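Local coordinates for protein RAI1 (Scheffersomyces stipitis, PDB 5ULJ) that removes the NAD cap from the 5' ends of RNAs as a decapping nuclease that depends on a divalent metal ion, at residues Y54-D59 / A189-P194; Q216-I221 / A233-C238; H253-K258 / I288-Y293. All coordinates share one frame; numbering follows the deposited sequence.

In the fold
Contacts 1, 2 and 3 follow one another along the chain, each closing before the next opens. Contact 2 pairs the strands of a hairpin, and its 228-239 strand runs antiparallel to strand 254-261 of contact 3, with C238 O placed 2.7 Å from M255 N. The centres of these two contacts are about 12 Å apart, and both reach the calcium ion and the bound dinucleotide. Contact 1 is a separate two-stranded pair near the outside, its centre about 13 Å from that of contact 3 and 18 Å from that of contact 2. Y55 packs on C238, M255 and L257, and T190 on C238 and L257, joining this outer pair to the strands that carry the metal site.

Contact 1: Y54-D59 / A189-P194; sequences YYYLPD and ATLPKP
Y54 carries its ring CG anti to the carbonyl carbon (chi1 -65°), which turns one face of the ring to P194 of the loop that follows strand 190-191, whereas Y56 has its CG anti to the backbone N (chi1 176°) and sets its CB and ring against L191. These groups flank a small two-stranded antiparallel sheet made by 54-55 and 190-191. Y54 and L191 form its hydrogen-bonded pair: Y54 N gives to L191 O at 2.8 Å and L191 N returns a bond to Y54 O at 2.7 Å, both in the carbonyl plane. Beyond the paired residues, Y56 N donates to A189 O at 2.8 Å; that bond is nearly straight at the hydrogen, but its donor stands above the carbonyl plane, not on a lone pair. On the side chains, P194 CD lies over one face of the Y54 ring, 3.8 Å from its centroid and 21° off the normal, the geometry of a CH-pi contact. L191 O and P192 O meet the edge of the same ring. Y56 CB touches L191 CD1 at 3.7 Å. T190 points to the other face of the sheet with Y55, and its OG1 is hydrogen-bonded to the backbone O of E186, a metal-binding residue in the preceding helix. Where the helix has ended, L57 CD1 rests 4.0 Å from A189 CB.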
loop_
_atom_site.group_PDB
_atom_site.type_symbol
_atom_site.label_atom_id
_atom_site.label_comp_id
_atom_site.label_asym_id
_atom_site.label_seq_id
_atom_site.Cartn_x
_atom_site.Cartn_y
_atom_site.Cartn_z
ATOM N N TYR A 54 -16.775 1.551 8.157
ATOM C CA TYR A 54 -16.891 0.587 9.246
ATOM C C TYR A 54 -17.363 -0.767 8.731
ATOM O O TYR A 54 -18.347 -0.852 7.998
ATOM C CB TYR A 54 -17.845 1.108 10.321
ATOM C CG TYR A 54 -17.343 2.353 11.016
ATOM C CD1 TYR A 54 -17.568 3.612 10.474
ATOM C CD2 TYR A 54 -16.641 2.269 12.211
ATOM C CE1 TYR A 54 -17.107 4.752 11.103
ATOM C CE2 TYR A 54 -16.177 3.404 12.847
ATOM C CZ TYR A 54 -16.414 4.642 12.289
ATOM O OH TYR A 54 -15.954 5.775 12.920
ATOM N N TYR A 55 -16.657 -1.822 9.122
ATOM C CA TYR A 55 -16.954 -3.160 8.628
ATOM C C TYR A 55 -18.323 -3.649 9.083
ATOM O O TYR A 55 -18.648 -3.613 10.270
ATOM C CB TYR A 55 -15.880 -4.151 9.079
ATOM C CG TYR A 55 -16.053 -5.534 8.491
ATOM C CD1 TYR A 55 -15.669 -5.806 7.184
ATOM C CD2 TYR A 55 -16.604 -6.565 9.239
ATOM C CE1 TYR A 55 -15.825 -7.066 6.641
ATOM C CE2 TYR A 55 -16.764 -7.831 8.703
ATOM C CZ TYR A 55 -16.374 -8.074 7.403
ATOM O OH TYR A 55 -16.530 -9.330 6.862
ATOM N N TYR A 56 -19.123 -4.103 8.126
ATOM C CA TYR A 56 -20.407 -4.720 8.429
ATOM C C TYR A 56 -20.815 -5.688 7.330
ATOM O O TYR A 56 -21.197 -5.279 6.234
ATOM C CB TYR A 56 -21.494 -3.664 8.621
ATOM C CG TYR A 56 -22.862 -4.269 8.835
ATOM C CD1 TYR A 56 -23.124 -5.055 9.949
ATOM C CD2 TYR A 56 -23.886 -4.065 7.920
ATOM C CE1 TYR A 56 -24.370 -5.616 10.150
ATOM C CE2 TYR A 56 -25.135 -4.622 8.113
ATOM C CZ TYR A 56 -25.372 -5.395 9.230
ATOM O OH TYR A 56 -26.614 -5.954 9.427
ATOM N N LEU A 57 -20.728 -6.976 7.633
ATOM C CA LEU A 57 -21.089 -8.012 6.679
ATOM C C LEU A 57 -21.737 -9.183 7.401
ATOM O O LEU A 57 -21.045 -10.089 7.861
ATOM C CB LEU A 57 -19.858 -8.480 5.900
ATOM C CG LEU A 57 -20.115 -9.345 4.665
ATOM C CD1 LEU A 57 -20.837 -8.548 3.591
ATOM C CD2 LEU A 57 -18.809 -9.912 4.131
ATOM N N PRO A 58 -23.074 -9.159 7.511
ATOM C CA PRO A 58 -23.819 -10.229 8.181
ATOM C C PRO A 58 -23.542 -11.582 7.548
ATOM O O PRO A 58 -23.435 -11.674 6.325
ATOM C CB PRO A 58 -25.284 -9.829 7.976
ATOM C CG PRO A 58 -25.254 -8.377 7.682
ATOM C CD PRO A 58 -23.963 -8.118 6.972
ATOM N N ASP A 59 -23.434 -12.621 8.372
ATOM C CA ASP A 59 -23.240 -13.974 7.865
ATOM C C ASP A 59 -24.490 -14.445 7.128
ATOM O O ASP A 59 -24.482 -15.483 6.471
ATOM C CB ASP A 59 -22.886 -14.932 9.003
ATOM C CG ASP A 59 -21.581 -14.566 9.685
ATOM O OD1 ASP A 59 -21.114 -13.423 9.502
ATOM O OD2 ASP A 59 -21.018 -15.423 10.399
ATOM N N ALA A 189 -19.632 -4.426 2.126
ATOM C CA ALA A 189 -19.163 -4.951 3.405
ATOM C C ALA A 189 -18.834 -3.843 4.399
ATOM O O ALA A 189 -18.322 -4.112 5.486
ATOM C CB ALA A 189 -17.947 -5.845 3.198
ATOM N N THR A 190 -19.123 -2.600 4.030
ATOM C CA THR A 190 -18.825 -1.473 4.907
ATOM C C THR A 190 -20.005 -0.524 5.071
ATOM O O THR A 190 -20.903 -0.469 4.231
ATOM C CB THR A 190 -17.619 -0.657 4.397
ATOM O OG1 THR A 190 -17.852 -0.247 3.043
ATOM C CG2 THR A 190 -16.342 -1.482 4.464
ATOM N N LEU A 191 -19.986 0.219 6.171
ATOM C CA LEU A 191 -20.967 1.263 6.429
ATOM C C LEU A 191 -20.250 2.598 6.582
ATOM O O LEU A 191 -19.138 2.647 7.108
ATOM C CB LEU A 191 -21.783 0.946 7.684
ATOM C CG LEU A 191 -22.717 -0.262 7.613
ATOM C CD1 LEU A 191 -23.399 -0.487 8.954
ATOM C CD2 LEU A 191 -23.746 -0.077 6.509
ATOM N N PRO A 192 -20.880 3.687 6.115
ATOM C CA PRO A 192 -20.287 5.026 6.211
ATOM C C PRO A 192 -20.020 5.430 7.657
ATOM O O PRO A 192 -19.047 6.126 7.942
ATOM C CB PRO A 192 -21.352 5.930 5.581
ATOM C CG PRO A 192 -22.160 5.024 4.713
ATOM C CD PRO A 192 -22.181 3.708 5.424
ATOM N N LYS A 193 -20.895 4.988 8.555
ATOM C CA LYS A 193 -20.797 5.290 9.978
ATOM C C LYS A 193 -21.160 4.030 10.762
ATOM O O LYS A 193 -21.598 3.046 10.165
ATOM C CB LYS A 193 -21.724 6.456 10.344
ATOM C CG LYS A 193 -21.448 7.746 9.587
ATOM C CD LYS A 193 -20.129 8.372 10.002
ATOM C CE LYS A 193 -19.909 9.687 9.279
ATOM N NZ LYS A 193 -19.630 9.490 7.829
ATOM N N PRO A 194 -20.967 4.039 12.096
ATOM C CA PRO A 194 -21.474 2.915 12.894
ATOM C C PRO A 194 -22.966 2.664 12.668
ATOM O O PRO A 194 -23.684 3.589 12.284
ATOM C CB PRO A 194 -21.203 3.362 14.330
ATOM C CG PRO A 194 -19.991 4.215 14.216
ATOM C CD PRO A 194 -20.120 4.940 12.901
#

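Contact 2: Q216-I221 / A233-C238; sequences QYISVI and AGEVDC. With CA (calcium ion), chain E; 0WD ([[(2R,3S,4R,5R)-5-(3-aminocarbonyl-4H-pyridin-1-yl)-3,4-bis(oxidanyl)oxolan-2-yl]methoxy-oxidanyl-phosphoryl] [(2R,3S,4R,5R)-5-(6-aminopurin-9-yl)-4-oxidanyl-3-phosphonooxy-oxolan-2-yl]methyl hydrogen phosphate), chain F.
The hairpin of strands 216-225 and 228-239 brings S219 opposite G234 as a hydrogen-bonded antiparallel pair and lines part of the dinucleotide pocket. G234 N reaches S219 O at 2.9 Å with a nearly straight bond (170°), while the return bond, S219 N to G234 O, is more bent. On one face of the pairing I218 crosses E235 at about a right angle, its CD1 3.9 Å from E235 CB; on the other, Y217 and V236 lie side by side, with V236 CB at the edge of the tyrosine ring. E235 N donates to the ligand's phosphate oxygen O1N at 2.9 Å, almost linearly (175°). The side chain of E235 leaves anti to the backbone N and bends at chi2 (-90°), bringing OE2 within 2.6 Å of a water (water 1) that also donates to V236 O and accepts from Y217 N at 3.0 Å. With an alanine in place of E235, water 1 is likely to lose its carboxylate acceptor and be held less firmly between Y217 N and V236 O. Next along the chain, D237 OD2 binds the calcium ion at 2.6 Å. On the edge of 216-221 away from 233-238, strand 27-34 adds its own backbone bonds, and F32 packs on I218; Y254 of strand 254-261 touches S219 and V236, and M286 of helix 266-286 lies against S219 and I221.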
loop_
_atom_site.group_PDB
_atom_site.type_symbol
_atom_site.label_atom_id
_atom_site.label_comp_id
_atom_site.label_asym_id
_atom_site.label_seq_id
_atom_site.Cartn_x
_atom_site.Cartn_y
_atom_site.Cartn_z
ATOM N N GLN A 216 -10.067 7.148 -0.693
ATOM C CA GLN A 216 -8.822 6.602 -0.172
ATOM C C GLN A 216 -8.505 7.199 1.193
ATOM O O GLN A 216 -8.226 8.391 1.306
ATOM C CB GLN A 216 -7.667 6.868 -1.142
ATOM C CG GLN A 216 -7.762 6.112 -2.458
ATOM C CD GLN A 216 -7.357 4.656 -2.324
ATOM O OE1 GLN A 216 -8.172 3.804 -1.970
ATOM N NE2 GLN A 216 -6.093 4.366 -2.607
ATOM N N TYR A 217 -8.561 6.368 2.228
ATOM C CA TYR A 217 -8.192 6.794 3.573
ATOM C C TYR A 217 -6.737 6.431 3.836
ATOM O O TYR A 217 -6.395 5.253 3.951
ATOM C CB TYR A 217 -9.107 6.151 4.620
ATOM C CG TYR A 217 -8.772 6.519 6.049
ATOM C CD1 TYR A 217 -9.278 7.677 6.626
ATOM C CD2 TYR A 217 -7.959 5.703 6.825
ATOM C CE1 TYR A 217 -8.977 8.015 7.934
ATOM C CE2 TYR A 217 -7.653 6.033 8.132
ATOM C CZ TYR A 217 -8.165 7.189 8.682
ATOM O OH TYR A 217 -7.861 7.517 9.984
ATOM N N ILE A 218 -5.884 7.444 3.927
ATOM C CA ILE A 218 -4.453 7.212 4.078
ATOM C C ILE A 218 -3.980 7.430 5.508
ATOM O O ILE A 218 -4.006 8.547 6.021
ATOM C CB ILE A 218 -3.631 8.127 3.153
ATOM C CG1 ILE A 218 -4.132 8.023 1.710
ATOM C CG2 ILE A 218 -2.149 7.777 3.246
ATOM C CD1 ILE A 218 -4.013 6.639 1.118
ATOM N N SER A 219 -3.547 6.348 6.146
ATOM C CA SER A 219 -2.900 6.439 7.446
ATOM C C SER A 219 -1.412 6.695 7.245
ATOM O O SER A 219 -0.806 6.165 6.315
ATOM C CB SER A 219 -3.123 5.158 8.254
ATOM O OG SER A 219 -2.390 5.182 9.466
ATOM N N VAL A 220 -0.828 7.525 8.100
ATOM C CA VAL A 220 0.610 7.758 8.055
ATOM C C VAL A 220 1.220 7.389 9.399
ATOM O O VAL A 220 0.882 7.973 10.428
ATOM C CB VAL A 220 0.952 9.215 7.711
ATOM C CG1 VAL A 220 2.460 9.387 7.626
ATOM C CG2 VAL A 220 0.296 9.615 6.400
ATOM N N ILE A 221 2.117 6.410 9.383
ATOM C CA ILE A 221 2.646 5.849 10.617
ATOM C C ILE A 221 4.137 6.100 10.801
ATOM O O ILE A 221 4.892 6.198 9.832
ATOM C CB ILE A 221 2.401 4.327 10.679
ATOM C CG1 ILE A 221 3.132 3.620 9.535
ATOM C CG2 ILE A 221 0.914 4.027 10.621
ATOM C CD1 ILE A 221 3.084 2.112 9.614
ATOM N N ALA A 233 3.200 5.899 4.505
ATOM C CA ALA A 233 1.824 6.264 4.193
ATOM C C ALA A 233 1.144 5.100 3.483
ATOM O O ALA A 233 1.633 4.621 2.460
ATOM C CB ALA A 233 1.778 7.520 3.338
ATOM N N GLY A 234 0.022 4.641 4.026
ATOM C CA GLY A 234 -0.672 3.497 3.463
ATOM C C GLY A 234 -2.184 3.580 3.545
ATOM O O GLY A 234 -2.740 4.030 4.547
ATOM N N GLU A 235 -2.846 3.137 2.482
ATOM C CA GLU A 235 -4.304 3.133 2.421
ATOM C C GLU A 235 -4.893 2.101 3.377
ATOM O O GLU A 235 -4.390 0.983 3.486
ATOM C CB GLU A 235 -4.775 2.862 0.987
ATOM C CG GLU A 235 -6.281 2.964 0.778
ATOM C CD GLU A 235 -7.002 1.647 1.003
ATOM O OE1 GLU A 235 -6.324 0.603 1.109
ATOM O OE2 GLU A 235 -8.248 1.658 1.074
ATOM N N VAL A 236 -5.960 2.487 4.070
ATOM C CA VAL A 236 -6.671 1.588 4.971
ATOM C C VAL A 236 -8.122 1.446 4.519
ATOM O O VAL A 236 -8.783 2.440 4.219
ATOM C CB VAL A 236 -6.622 2.088 6.428
ATOM C CG1 VAL A 236 -7.522 1.245 7.316
ATOM C CG2 VAL A 236 -5.191 2.076 6.944
ATOM N N ASP A 237 -8.611 0.211 4.466
ATOM C CA ASP A 237 -9.946 -0.060 3.941
ATOM C C ASP A 237 -11.060 0.359 4.898
ATOM O O ASP A 237 -11.971 1.090 4.509
ATOM C CB ASP A 237 -10.089 -1.544 3.601
ATOM C CG ASP A 237 -9.255 -1.946 2.402
ATOM O OD1 ASP A 237 -8.964 -1.069 1.560
ATOM O OD2 ASP A 237 -8.892 -3.136 2.301
ATOM N N CYS A 238 -10.993 -0.106 6.142
ATOM C CA CYS A 238 -12.046 0.189 7.108
ATOM C C CYS A 238 -11.614 -0.046 8.553
ATOM O O CYS A 238 -10.482 -0.448 8.822
ATOM C CB CYS A 238 -13.289 -0.653 6.805
ATOM S SG CYS A 238 -13.091 -2.419 7.136
HETATM CA CA CA E . -8.100 -3.621 -0.099
HETATM C C1M 0WD F . -1.496 6.138 -4.226
HETATM C C2M 0WD F . -1.301 4.667 -4.467
HETATM O O2M 0WD F . -1.138 4.401 -5.869
HETATM C C3M 0WD F . -2.652 4.227 -4.000
HETATM O O3M 0WD F . -3.620 4.793 -4.886
HETATM O O4M 0WD F . -1.823 6.114 -2.822
HETATM C C4M 0WD F . -2.721 4.969 -2.660
HETATM C C5M 0WD F . -2.270 4.098 -1.476
HETATM O O5M 0WD F . -0.858 3.874 -1.468
HETATM P PN 0WD F . -0.306 2.463 -0.917
HETATM O O1N 0WD F . -1.304 2.307 0.165
HETATM O O2N 0WD F . 1.116 2.805 -0.695
HETATM O O3P 0WD F . -0.571 1.431 -2.120
HETATM P PA 0WD F . -0.848 -0.143 -2.011
HETATM O O1A 0WD F . -0.371 -0.788 -3.253
HETATM O O2A 0WD F . -0.364 -0.633 -0.702
HETATM O O5B 0WD F . -2.459 -0.182 -2.008
HETATM C C5B 0WD F . -3.165 -0.642 -3.163
HETATM C C4B 0WD F . -4.477 0.134 -3.311
HETATM C C3B 0WD F . -5.586 -0.745 -3.826
HETATM O O3B 0WD F . -5.987 -1.719 -2.844
HETATM P "P2'" 0WD F . -5.531 -3.239 -2.964
HETATM O OP2 0WD F . -6.684 -3.936 -2.350
HETATM O OP1 0WD F . -5.395 -3.451 -4.412
HETATM O OP3 0WD F . -4.290 -3.300 -2.177
HETATM O O4B 0WD F . -4.405 1.111 -4.375
HETATM C C1B 0WD F . -5.797 1.333 -4.773
HETATM C C2B 0WD F . -6.603 0.346 -3.935
HETATM O O2B 0WD F . -6.825 0.901 -2.634
HETATM O O HOH W 1 -9.712 3.606 1.992
HETATM O O HOH W 2 -8.981 -1.457 -1.635
HETATM O O HOH W 3 -6.451 -1.709 0.512
#

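Contact 3: H253-K258 / I288-Y293; sequences HYMELK and IRKVVY. With CA (calcium ion), chain E; 0WD ([[(2R,3S,4R,5R)-5-(3-aminocarbonyl-4H-pyridin-1-yl)-3,4-bis(oxidanyl)oxolan-2-yl]methoxy-oxidanyl-phosphoryl] [(2R,3S,4R,5R)-5-(6-aminopurin-9-yl)-4-oxidanyl-3-phosphonooxy-oxolan-2-yl]methyl hydrogen phosphate), chain F.
E256 O takes a bond from V292 N at 2.8 Å, with an N-H...O angle of 170°, and the CA-H of V291 makes a second, weaker approach. K258 N then donates to V292 O, again at 2.8 Å, and these two bonds set the parallel pair of L257 with V292; E256 N also donates to K290 O, which sets E256 against V291. K258 CB sits over one face of the Y293 ring, 3.5 Å from its centroid and 16° off the normal, a CH-pi contact. From there the lysine turns at chi2 (-73°) and runs on extended, leaving the ring and bringing NZ to 2.9 Å from OP3 of the ligand's 3'-phosphate; its bond to OP2 is weak, and Q282 OE1 gives it a further partner. NZ also forms a long salt bridge, 3.5 Å, with E256 OE2. That carboxylate oxygen binds the calcium ion at 2.9 Å, and L257 O does so at 2.6 Å, with D237 OD2, phosphate OP2 and two waters completing the six ligands. On the face opposite E256 and K258, the bent chain of M255 brings CE to V292 CG2 at 3.5 Å, and L257 CD2 packs beside V292 CB. Helix 266-286 connects the two parallel strands, and its C283 touches both E256 and V291. E256, L257 and K258 form the E-X-K part, with E256 and L257 O on the calcium and K258 on the phosphate; D237 of strand 228-239 supplies the aspartate, as in the PD-(D/E)XK nucleases.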
loop_
_atom_site.group_PDB
_atom_site.type_symbol
_atom_site.label_atom_id
_atom_site.label_comp_id
_atom_site.label_asym_id
_atom_site.label_seq_id
_atom_site.Cartn_x
_atom_site.Cartn_y
_atom_site.Cartn_z
ATOM N N HIS A 253 -7.236 -1.092 15.253
ATOM C CA HIS A 253 -8.664 -1.114 14.957
ATOM C C HIS A 253 -8.940 -1.124 13.457
ATOM O O HIS A 253 -10.087 -1.269 13.032
ATOM C CB HIS A 253 -9.355 0.083 15.612
ATOM C CG HIS A 253 -9.206 0.123 17.100
ATOM N ND1 HIS A 253 -10.105 -0.479 17.956
ATOM C CD2 HIS A 253 -8.261 0.688 17.887
ATOM C CE1 HIS A 253 -9.720 -0.285 19.202
ATOM N NE2 HIS A 253 -8.604 0.421 19.191
ATOM N N TYR A 254 -7.889 -0.972 12.659
ATOM C CA TYR A 254 -8.027 -0.948 11.206
ATOM C C TYR A 254 -8.181 -2.350 10.623
ATOM O O TYR A 254 -7.805 -3.339 11.251
ATOM C CB TYR A 254 -6.824 -0.258 10.566
ATOM C CG TYR A 254 -6.781 1.241 10.757
ATOM C CD1 TYR A 254 -7.947 1.977 10.925
ATOM C CD2 TYR A 254 -5.571 1.920 10.762
ATOM C CE1 TYR A 254 -7.905 3.352 11.097
ATOM C CE2 TYR A 254 -5.518 3.288 10.932
ATOM C CZ TYR A 254 -6.686 3.999 11.099
ATOM O OH TYR A 254 -6.628 5.363 11.270
ATOM N N MET A 255 -8.730 -2.419 9.414
ATOM C CA MET A 255 -8.896 -3.686 8.708
ATOM C C MET A 255 -8.452 -3.588 7.256
ATOM O O MET A 255 -8.332 -2.497 6.701
ATOM C CB MET A 255 -10.352 -4.145 8.740
ATOM C CG MET A 255 -10.872 -4.563 10.090
ATOM S SD MET A 255 -12.552 -5.189 9.921
ATOM C CE MET A 255 -12.275 -6.613 8.879
ATOM N N GLU A 256 -8.228 -4.745 6.646
ATOM C CA GLU A 256 -7.980 -4.821 5.215
ATOM C C GLU A 256 -9.025 -5.721 4.564
ATOM O O GLU A 256 -9.366 -6.775 5.102
ATOM C CB GLU A 256 -6.571 -5.344 4.934
ATOM C CG GLU A 256 -6.151 -5.235 3.480
ATOM C CD GLU A 256 -5.950 -3.798 3.034
ATOM O OE1 GLU A 256 -5.763 -2.921 3.905
ATOM O OE2 GLU A 256 -5.981 -3.545 1.812
ATOM N N LEU A 257 -9.537 -5.300 3.413
ATOM C CA LEU A 257 -10.547 -6.073 2.698
ATOM C C LEU A 257 -10.018 -6.541 1.347
ATOM O O LEU A 257 -9.516 -5.744 0.556
ATOM C CB LEU A 257 -11.822 -5.251 2.514
ATOM C CG LEU A 257 -12.507 -4.779 3.799
ATOM C CD1 LEU A 257 -13.802 -4.047 3.483
ATOM C CD2 LEU A 257 -12.765 -5.953 4.735
ATOM N N LYS A 258 -10.129 -7.840 1.089
ATOM C CA LYS A 258 -9.623 -8.422 -0.150
ATOM C C LYS A 258 -10.629 -9.384 -0.770
ATOM O O LYS A 258 -11.499 -9.916 -0.081
ATOM C CB LYS A 258 -8.305 -9.159 0.102
ATOM C CG LYS A 258 -7.204 -8.317 0.723
ATOM C CD LYS A 258 -6.629 -7.328 -0.272
ATOM C CE LYS A 258 -5.352 -6.707 0.265
ATOM N NZ LYS A 258 -4.771 -5.711 -0.675
ATOM N N ILE A 288 -1.473 -3.313 10.492
ATOM C CA ILE A 288 -2.847 -3.791 10.372
ATOM C C ILE A 288 -2.940 -5.227 10.880
ATOM O O ILE A 288 -2.205 -6.100 10.418
ATOM C CB ILE A 288 -3.347 -3.726 8.915
ATOM C CG1 ILE A 288 -3.061 -2.350 8.305
ATOM C CG2 ILE A 288 -4.828 -4.076 8.839
ATOM C CD1 ILE A 288 -3.694 -1.195 9.048
ATOM N N ARG A 289 -3.845 -5.471 11.823
ATOM C CA ARG A 289 -3.914 -6.766 12.497
ATOM C C ARG A 289 -5.018 -7.676 11.965
ATOM O O ARG A 289 -5.069 -8.858 12.309
ATOM C CB ARG A 289 -4.108 -6.566 14.002
ATOM C CG ARG A 289 -3.021 -5.741 14.670
ATOM C CD ARG A 289 -3.188 -5.741 16.182
ATOM N NE ARG A 289 -2.351 -4.735 16.829
ATOM C CZ ARG A 289 -2.295 -4.545 18.143
ATOM N NH1 ARG A 289 -3.029 -5.293 18.956
ATOM N NH2 ARG A 289 -1.506 -3.606 18.647
ATOM N N LYS A 290 -5.903 -7.131 11.136
ATOM C CA LYS A 290 -7.024 -7.907 10.610
ATOM C C LYS A 290 -7.166 -7.801 9.095
ATOM O O LYS A 290 -7.058 -6.716 8.523
ATOM C CB LYS A 290 -8.335 -7.468 11.267
ATOM C CG LYS A 290 -8.483 -7.865 12.724
ATOM C CD LYS A 290 -9.886 -7.554 13.223
ATOM C CE LYS A 290 -10.069 -7.972 14.672
ATOM N NZ LYS A 290 -9.223 -7.163 15.587
ATOM N N VAL A 291 -7.405 -8.941 8.454
ATOM C CA VAL A 291 -7.730 -8.982 7.032
ATOM C C VAL A 291 -8.951 -9.856 6.792
ATOM O O VAL A 291 -9.071 -10.932 7.372
ATOM C CB VAL A 291 -6.578 -9.539 6.173
ATOM C CG1 VAL A 291 -6.763 -9.114 4.724
ATOM C CG2 VAL A 291 -5.232 -9.084 6.699
ATOM N N VAL A 292 -9.850 -9.396 5.928
ATOM C CA VAL A 292 -10.997 -10.200 5.533
ATOM C C VAL A 292 -10.959 -10.488 4.036
ATOM O O VAL A 292 -10.864 -9.575 3.215
ATOM C CB VAL A 292 -12.330 -9.510 5.901
ATOM C CG1 VAL A 292 -13.453 -9.973 4.986
ATOM C CG2 VAL A 292 -12.679 -9.789 7.353
ATOM N N TYR A 293 -11.011 -11.771 3.695
ATOM C CA TYR A 293 -11.060 -12.200 2.305
ATOM C C TYR A 293 -12.464 -12.648 1.927
ATOM O O TYR A 293 -13.069 -13.471 2.614
ATOM C CB TYR A 293 -10.069 -13.339 2.054
ATOM C CG TYR A 293 -8.756 -12.907 1.439
ATOM C CD1 TYR A 293 -8.615 -12.796 0.062
ATOM C CD2 TYR A 293 -7.656 -12.620 2.236
ATOM C CE1 TYR A 293 -7.414 -12.409 -0.506
ATOM C CE2 TYR A 293 -6.452 -12.230 1.679
ATOM C CZ TYR A 293 -6.338 -12.125 0.308
ATOM O OH TYR A 293 -5.141 -11.736 -0.250
HETATM CA CA CA E . -8.100 -3.621 -0.099
HETATM C C1M 0WD F . -1.496 6.138 -4.226
HETATM C C2M 0WD F . -1.301 4.667 -4.467
HETATM O O2M 0WD F . -1.138 4.401 -5.869
HETATM C C3M 0WD F . -2.652 4.227 -4.000
HETATM O O3M 0WD F . -3.620 4.793 -4.886
HETATM O O4M 0WD F . -1.823 6.114 -2.822
HETATM C C4M 0WD F . -2.721 4.969 -2.660
HETATM C C5M 0WD F . -2.270 4.098 -1.476
HETATM O O5M 0WD F . -0.858 3.874 -1.468
HETATM P PN 0WD F . -0.306 2.463 -0.917
HETATM O O1N 0WD F . -1.304 2.307 0.165
HETATM O O2N 0WD F . 1.116 2.805 -0.695
HETATM O O3P 0WD F . -0.571 1.431 -2.120
HETATM P PA 0WD F . -0.848 -0.143 -2.011
HETATM O O1A 0WD F . -0.371 -0.788 -3.253
HETATM O O2A 0WD F . -0.364 -0.633 -0.702
HETATM O O5B 0WD F . -2.459 -0.182 -2.008
HETATM C C5B 0WD F . -3.165 -0.642 -3.163
HETATM C C4B 0WD F . -4.477 0.134 -3.311
HETATM C C3B 0WD F . -5.586 -0.745 -3.826
HETATM O O3B 0WD F . -5.987 -1.719 -2.844
HETATM P "P2'" 0WD F . -5.531 -3.239 -2.964
HETATM O OP2 0WD F . -6.684 -3.936 -2.350
HETATM O OP1 0WD F . -5.395 -3.451 -4.412
HETATM O OP3 0WD F . -4.290 -3.300 -2.177
HETATM O O4B 0WD F . -4.405 1.111 -4.375
HETATM C C1B 0WD F . -5.797 1.333 -4.773
HETATM C C2B 0WD F . -6.603 0.346 -3.935
HETATM O O2B 0WD F . -6.825 0.901 -2.634
HETATM O O HOH W 4 -5.572 -3.584 12.872
HETATM O O HOH W 2 -8.981 -1.457 -1.635
HETATM O O HOH W 3 -6.451 -1.709 0.512
#